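Local coordinates for nisin leader peptide-processing serine protease NisP (Lactococcus lactis subsp. lactis, PDB 4MZD), which is the nisin leader peptidase, a subtilisin-like protease whose catalytic domain, the main part of this chain, probably cleaves peptide bonds by a serine mechanism, at residues Glu178-Ser183 against Arg482-Val487; Pro108-Ser113 against Ile155-Asn160. One frame throughout, in Å; residues are numbered along the deposited sequence. Where two conformers were deposited one is given.

Contact 1 of 2, residues Glu178-Ser183 against Arg482-Val487; sequences ENLSKS and RGAVSV
Ser181 and Val485 form a single antiparallel bridge, a hydrogen-bonded pair that ties a loop of the subtilisin-like domain to the C-terminal end of the chain. Ser181 N gives its proton to Val485 O at 2.8 Å, and Val485 N returns one to Ser181 O at 2.9 Å. Leu180 lies along the bridge. Its CB is 3.7 Å from Val485 O; beyond CG the branches divide, CD1 reaching 4.1 Å from Ala484 CB, while CD2 lies 3.6 Å from Val485 O and 3.8 Å from Ser486 CB, and the fork spans the two residues flanking Val485. Val485 itself points toward the loop. With CG1 anti to its backbone N (chi1 173°), that methyl sits against Ser181 CB, while CG2 packs over the start of helix 183-195, where Lys182 is the N-cap; Tyr228 of helix 222-238 also touches this valine. The Lys182 chain bends at chi2, its CD passing 3.5 Å from Gly483 O, and NZ forms a salt bridge with Asp128 and donates to a water that bonds Arg482 O. Another of three bridging waters accepts from Ser183 N and donates to Gly483 O at 2.6 Å.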
ATOM      1  N   GLU A 178      11.040   4.098  12.792  1.00 12.36           N
ATOM      2  CA  GLU A 178       9.886   4.084  13.680  1.00 14.33           C
ATOM      3  C   GLU A 178       8.903   5.218  13.428  1.00 15.48           C
ATOM      4  O   GLU A 178       7.858   5.281  14.080  1.00 17.92           O
ATOM      5  CB  GLU A 178      10.331   4.084  15.139  1.00 17.01           C
ATOM      6  CG  GLU A 178      11.019   2.810  15.541  1.00 20.73           C
ATOM      7  CD  GLU A 178      11.407   2.824  16.992  1.00 24.94           C
ATOM      8  OE1 GLU A 178      12.268   3.648  17.368  1.00 26.85           O
ATOM      9  OE2 GLU A 178      10.837   2.027  17.764  1.00 26.37           O
ATOM     10  N   ASN A 179       9.213   6.114  12.500  1.00 15.71           N
ATOM     11  CA  ASN A 179       8.279   7.210  12.265  1.00 18.11           C
ATOM     12  C   ASN A 179       8.040   7.552  10.800  1.00 16.20           C
ATOM     13  O   ASN A 179       7.242   6.893  10.139  1.00 17.96           O
ATOM     14  CB  ASN A 179       8.615   8.453  13.110  1.00 21.47           C
ATOM     15  CG  ASN A 179       9.916   9.126  12.696  1.00 24.39           C
ATOM     16  OD1 ASN A 179      10.949   8.475  12.561  1.00 26.39           O
ATOM     17  ND2 ASN A 179       9.865  10.444  12.488  1.00 24.53           N
ATOM     18  N   LEU A 180       8.708   8.587  10.299  1.00 12.75           N
ATOM     19  CA  LEU A 180       8.454   9.073   8.948  1.00 10.49           C
ATOM     20  C   LEU A 180       9.549   8.652   7.965  1.00  9.44           C
ATOM     21  O   LEU A 180      10.605   8.139   8.352  1.00  9.69           O
ATOM     22  CB  LEU A 180       8.268  10.589   8.965  1.00 10.82           C
ATOM     23  CG  LEU A 180       7.086  11.062   9.818  1.00 12.25           C
ATOM     24  CD1 LEU A 180       7.161  12.556  10.074  1.00 13.04           C
ATOM     25  CD2 LEU A 180       5.764  10.685   9.156  1.00 13.47           C
ATOM     26  N   SER A 181       9.280   8.875   6.685  1.00  9.11           N
ATOM     27  CA  SER A 181      10.207   8.524   5.624  1.00  9.03           C
ATOM     28  C   SER A 181      10.397   9.718   4.690  1.00  9.02           C
ATOM     29  O   SER A 181       9.849  10.795   4.923  1.00  9.15           O
ATOM     30  CB  SER A 181       9.698   7.276   4.887  1.00  8.71           C
ATOM     31  OG  SER A 181      10.583   6.857   3.864  1.00  8.90           O
ATOM     32  N   LYS A 182      11.203   9.516   3.654  1.00  9.27           N
ATOM     33  CA  LYS A 182      11.550  10.571   2.698  1.00 10.01           C
ATOM     34  C   LYS A 182      11.403  10.045   1.281  1.00  9.62           C
ATOM     35  O   LYS A 182      11.669   8.871   1.022  1.00 10.04           O
ATOM     36  CB  LYS A 182      12.999  11.030   2.894  1.00 11.18           C
ATOM     37  CG  LYS A 182      13.284  11.706   4.223  1.00 11.70           C
ATOM     38  CD  LYS A 182      12.736  13.123   4.265  1.00 12.10           C
ATOM     39  CE  LYS A 182      13.304  13.888   5.448  1.00 12.76           C
ATOM     40  NZ  LYS A 182      12.814  15.292   5.470  1.00 13.69           N
ATOM     41  N   SER A 183      11.014  10.916   0.353  1.00  9.83           N
ATOM     42  CA  SER A 183      10.867  10.494  -1.032  1.00 10.61           C
ATOM     43  C   SER A 183      12.190  10.022  -1.624  1.00  9.98           C
ATOM     44  O   SER A 183      12.205   9.142  -2.473  1.00 10.87           O
ATOM     45  CB  SER A 183      10.259  11.603  -1.894  1.00 11.44           C
ATOM     46  OG  SER A 183      11.112  12.728  -1.958  1.00 11.92           O
ATOM     47  N   ARG A 482       6.153  19.286   4.448  1.00 12.77           N
ATOM     48  CA  ARG A 482       6.793  19.042   3.166  1.00 13.49           C
ATOM     49  C   ARG A 482       7.903  18.021   3.328  1.00 13.30           C
ATOM     50  O   ARG A 482       8.735  18.129   4.233  1.00 13.81           O
ATOM     51  CB  ARG A 482       7.366  20.334   2.598  1.00 13.98           C
ATOM     52  CG  ARG A 482       6.323  21.387   2.332  1.00 14.10           C
ATOM     53  CD  ARG A 482       6.983  22.698   1.968  1.00 14.44           C
ATOM     54  NE  ARG A 482       7.690  22.614   0.697  1.00 14.89           N
ATOM     55  CZ  ARG A 482       8.481  23.573   0.228  1.00 15.27           C
ATOM     56  NH1 ARG A 482       8.679  24.677   0.945  1.00 16.28           N
ATOM     57  NH2 ARG A 482       9.080  23.429  -0.947  1.00 16.23           N
ATOM     58  N   GLY A 483       7.916  17.035   2.440  1.00 12.65           N
ATOM     59  CA  GLY A 483       8.972  16.045   2.416  1.00 12.20           C
ATOM     60  C   GLY A 483       8.741  14.830   3.296  1.00 11.30           C
ATOM     61  O   GLY A 483       9.496  13.865   3.202  1.00 12.12           O
ATOM     62  N   ALA A 484       7.716  14.858   4.147  1.00 10.19           N
ATOM     63  CA  ALA A 484       7.468  13.733   5.054  1.00  9.86           C
ATOM     64  C   ALA A 484       6.585  12.669   4.407  1.00  8.86           C
ATOM     65  O   ALA A 484       5.424  12.923   4.085  1.00  9.57           O
ATOM     66  CB  ALA A 484       6.837  14.217   6.347  1.00 11.05           C
ATOM     67  N   VAL A 485       7.135  11.470   4.231  1.00  8.89           N
ATOM     68  CA  VAL A 485       6.366  10.326   3.757  1.00  8.35           C
ATOM     69  C   VAL A 485       5.839   9.584   4.977  1.00  7.72           C
ATOM     70  O   VAL A 485       6.579   9.362   5.942  1.00  8.41           O
ATOM     71  CB  VAL A 485       7.243   9.391   2.906  1.00  8.69           C
ATOM     72  CG1 VAL A 485       6.500   8.110   2.550  1.00  9.05           C
ATOM     73  CG2 VAL A 485       7.705  10.110   1.652  1.00 10.26           C
ATOM     74  N   SER A 486       4.565   9.220   4.952  1.00  7.96           N
ATOM     75  CA  SER A 486       3.982   8.506   6.075  1.00  7.99           C
ATOM     76  C   SER A 486       3.299   7.238   5.608  1.00  7.65           C
ATOM     77  O   SER A 486       2.870   7.131   4.458  1.00  7.97           O
ATOM     78  CB  SER A 486       3.007   9.400   6.853  1.00  9.77           C
ATOM     79  OG  SER A 486       1.972   9.909   6.039  1.00  9.86           O
ATOM     80  N   VAL A 487       3.198   6.266   6.508  1.00  7.91           N
ATOM     81  CA  VAL A 487       2.454   5.068   6.183  1.00  8.33           C
ATOM     82  C   VAL A 487       0.989   5.416   5.977  1.00  8.32           C
ATOM     83  O   VAL A 487       0.462   6.331   6.615  1.00  8.95           O
ATOM     84  CB  VAL A 487       2.590   3.974   7.276  1.00  9.71           C
ATOM     85  CG1 VAL A 487       4.042   3.527   7.410  1.00 10.71           C
ATOM     86  CG2 VAL A 487       2.020   4.439   8.626  1.00 10.94           C
TER
HETATM   87  O   HOH W   1       4.436   7.043   9.031  1.00 15.80           O
HETATM   88  O   HOH W   2      10.191  16.278   5.849  1.00 15.73           O
HETATM   89  O   HOH W   3      11.076  13.702   1.092  1.00 13.46           O

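Contact 2 of 2, residues Pro108-Ser113 against Ile155-Asn160; sequences PDLSNS and ITANGN
Asp109 holds CG anti to its own carbonyl carbon (chi1 -68°), which brings OD1 in front of the Asn160 N-H, whereas Thr156 sets OG1 anti to its backbone N (chi1 -164°), which places OG1 beside the Ser113 hydroxyl, with CG2 close by. Asp109 accepts through both its main chain and its side chain. Its main-chain O takes the N-H of Asn158 at 3.0 Å, in the carbonyl plane and on a lone pair, and the same oxygen receives a CA-H...O contact from Ala157. Its OD1 accepts Asn160 N at 2.9 Å from above the carboxylate plane and lies 3.2 Å from Gly159 CA, a close approach that a bare alpha carbon permits. The carboxylate and the Asn160 amide stand 70° apart, and both Asp109 OD2 and Asn160 ND2 are hydrogen-bonded to Tyr346 OH, which helps fix their rotation. At the other end the hydroxyls of Ser113 and Thr156 meet, OG to OG1, at 2.7 Å; Thr156 OG1 is also bonded to Ile168 O. Between these polar ends Leu110 CD2 packs on Ala157, 4.2 Å from its CB, and on Thr156 CG2. The contact thus joins the loop following strand 95-100 to the end of helix 147-156 and the turn that follows, with Thr340 of strand 337-340 touching Asp109 and Leu110, and Val170 of strand 169-174 bonded to the Ser113 backbone.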
ATOM      1  N   PRO A 108       5.513 -16.916  11.738  1.00 10.28           N
ATOM      2  CA  PRO A 108       5.231 -18.249  11.191  1.00 11.08           C
ATOM      3  C   PRO A 108       4.394 -18.265   9.909  1.00 10.21           C
ATOM      4  O   PRO A 108       4.550 -19.206   9.128  1.00 10.55           O
ATOM      5  CB  PRO A 108       4.495 -18.962  12.341  1.00 13.24           C
ATOM      6  CG  PRO A 108       4.004 -17.867  13.223  1.00 15.05           C
ATOM      7  CD  PRO A 108       5.057 -16.796  13.133  1.00 12.34           C
ATOM      8  N   ASP A 109       3.531 -17.274   9.690  1.00  8.68           N
ATOM      9  CA  ASP A 109       2.720 -17.286   8.482  1.00  8.64           C
ATOM     10  C   ASP A 109       3.464 -16.723   7.274  1.00  8.30           C
ATOM     11  O   ASP A 109       2.992 -16.861   6.143  1.00  8.79           O
ATOM     12  CB  ASP A 109       1.441 -16.472   8.668  1.00  9.15           C
ATOM     13  CG  ASP A 109       0.469 -17.091   9.655  1.00  9.75           C
ATOM     14  OD1 ASP A 109       0.552 -18.308   9.942  1.00  9.69           O
ATOM     15  OD2 ASP A 109      -0.413 -16.331  10.116  1.00 11.19           O
ATOM     16  N   LEU A 110       4.607 -16.078   7.521  1.00  7.82           N
ATOM     17  CA  LEU A 110       5.334 -15.336   6.485  1.00  8.28           C
ATOM     18  C   LEU A 110       6.692 -15.909   6.103  1.00  8.88           C
ATOM     19  O   LEU A 110       7.162 -15.680   5.000  1.00  8.63           O
ATOM     20  CB  LEU A 110       5.573 -13.888   6.926  1.00  8.24           C
ATOM     21  CG  LEU A 110       4.353 -13.085   7.381  1.00  8.55           C
ATOM     22  CD1 LEU A 110       4.755 -11.682   7.820  1.00  9.31           C
ATOM     23  CD2 LEU A 110       3.302 -13.036   6.285  1.00  9.26           C
ATOM     24  N   SER A 111       7.317 -16.650   7.006  0.52  9.45           N
ATOM     25  CA  SER A 111       8.712 -17.020   6.803  0.52 10.40           C
ATOM     26  C   SER A 111       8.951 -17.790   5.503  0.52 10.54           C
ATOM     27  O   SER A 111       9.980 -17.603   4.847  0.52 11.54           O
ATOM     28  CB  SER A 111       9.254 -17.789   8.008  0.52 11.34           C
ATOM     29  OG  SER A 111       8.507 -18.969   8.245  0.52 11.85           O
ATOM     30  N   ASN A 112       8.000 -18.640   5.119  1.00  9.74           N
ATOM     31  CA  ASN A 112       8.149 -19.442   3.908  1.00 10.77           C
ATOM     32  C   ASN A 112       7.927 -18.665   2.614  1.00 10.23           C
ATOM     33  O   ASN A 112       8.114 -19.212   1.529  1.00 11.61           O
ATOM     34  CB  ASN A 112       7.230 -20.662   3.959  1.00 13.54           C
ATOM     35  CG  ASN A 112       7.692 -21.694   4.960  1.00 18.24           C
ATOM     36  OD1 ASN A 112       8.809 -21.622   5.469  1.00 21.16           O
ATOM     37  ND2 ASN A 112       6.837 -22.673   5.236  1.00 19.84           N
ATOM     38  N   SER A 113       7.545 -17.394   2.731  1.00  8.78           N
ATOM     39  CA  SER A 113       7.333 -16.530   1.570  1.00  8.57           C
ATOM     40  C   SER A 113       8.526 -15.644   1.252  1.00  8.49           C
ATOM     41  O   SER A 113       8.532 -14.944   0.236  1.00  8.92           O
ATOM     42  CB  SER A 113       6.143 -15.597   1.813  1.00  8.86           C
ATOM     43  OG  SER A 113       4.951 -16.329   1.998  1.00  8.90           O
ATOM     44  N   ILE A 155      -0.496  -9.708   1.563  1.00  6.24           N
ATOM     45  CA  ILE A 155      -0.045 -10.259   0.301  1.00  6.82           C
ATOM     46  C   ILE A 155       0.065 -11.782   0.353  1.00  7.07           C
ATOM     47  O   ILE A 155      -0.461 -12.468  -0.524  1.00  8.06           O
ATOM     48  CB  ILE A 155       1.330  -9.686  -0.121  1.00  7.14           C
ATOM     49  CG1 ILE A 155       1.283  -8.156  -0.162  1.00  7.66           C
ATOM     50  CG2 ILE A 155       1.748 -10.233  -1.475  1.00  8.27           C
ATOM     51  CD1 ILE A 155       2.612  -7.505  -0.442  1.00  9.19           C
ATOM     52  N   THR A 156       0.751 -12.302   1.374  1.00  6.99           N
ATOM     53  CA  THR A 156       1.337 -13.629   1.268  1.00  7.01           C
ATOM     54  C   THR A 156       1.126 -14.559   2.462  1.00  7.04           C
ATOM     55  O   THR A 156       1.593 -15.693   2.426  1.00  7.37           O
ATOM     56  CB  THR A 156       2.853 -13.505   0.980  1.00  7.94           C
ATOM     57  OG1 THR A 156       3.353 -14.756   0.524  1.00  8.26           O
ATOM     58  CG2 THR A 156       3.637 -13.060   2.222  1.00  7.95           C
ATOM     59  N   ALA A 157       0.450 -14.117   3.520  1.00  7.15           N
ATOM     60  CA  ALA A 157       0.304 -14.999   4.681  1.00  7.72           C
ATOM     61  C   ALA A 157      -0.211 -16.361   4.250  1.00  7.72           C
ATOM     62  O   ALA A 157      -1.130 -16.478   3.433  1.00  7.68           O
ATOM     63  CB  ALA A 157      -0.603 -14.397   5.728  1.00  7.84           C
ATOM     64  N   ASN A 158       0.372 -17.406   4.824  1.00  7.81           N
ATOM     65  CA  ASN A 158       0.011 -18.758   4.454  1.00  8.59           C
ATOM     66  C   ASN A 158       0.011 -19.658   5.670  1.00  8.58           C
ATOM     67  O   ASN A 158       0.849 -20.543   5.809  1.00 10.34           O
ATOM     68  CB  ASN A 158       0.979 -19.274   3.394  1.00  9.56           C
ATOM     69  CG  ASN A 158       0.502 -20.554   2.748  1.00 10.61           C
ATOM     70  OD1 ASN A 158      -0.657 -20.940   2.896  1.00 11.47           O
ATOM     71  ND2 ASN A 158       1.387 -21.209   2.005  1.00 11.93           N
ATOM     72  N   GLY A 159      -0.935 -19.438   6.565  1.00  9.09           N
ATOM     73  CA  GLY A 159      -0.960 -20.212   7.788  1.00  9.73           C
ATOM     74  C   GLY A 159      -2.238 -19.969   8.553  1.00  9.83           C
ATOM     75  O   GLY A 159      -3.327 -20.319   8.100  1.00 11.04           O
ATOM     76  N   ASN A 160      -2.112 -19.354   9.721  1.00  9.18           N
ATOM     77  CA  ASN A 160      -3.280 -19.128  10.562  1.00  9.22           C
ATOM     78  C   ASN A 160      -4.229 -18.089   9.969  1.00  9.33           C
ATOM     79  O   ASN A 160      -5.438 -18.122  10.232  1.00  9.75           O
ATOM     80  CB  ASN A 160      -2.833 -18.770  11.975  1.00  9.83           C
ATOM     81  CG  ASN A 160      -1.844 -19.778  12.532  1.00 10.54           C
ATOM     82  OD1 ASN A 160      -2.030 -20.986  12.392  1.00 11.37           O
ATOM     83  ND2 ASN A 160      -0.784 -19.289  13.156  1.00 11.25           N
TER

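In the fold
The two contacts lie in different places around the predicted charge relay system. Their centres are 27 Å apart and their nearest atoms about 14 Å, so they do not touch, and contact 2 closes along the chain before contact 1 opens. Strand 169-174 connects them: its residue Val170 packs on contact 2, and the loop leaving the strand supplies residues 178-183. Helix 147-156, which ends in contact 2, begins at His147. In contact 1 the Ser181 side chain lies about 9 Å from that of Asp100, and the Ser486 side chain about 9 Å from that of His147; in contact 2 the Leu110 side chain is about 11 Å from the side chains of both Asp100 and His147. Neither contact includes a predicted catalytic residue.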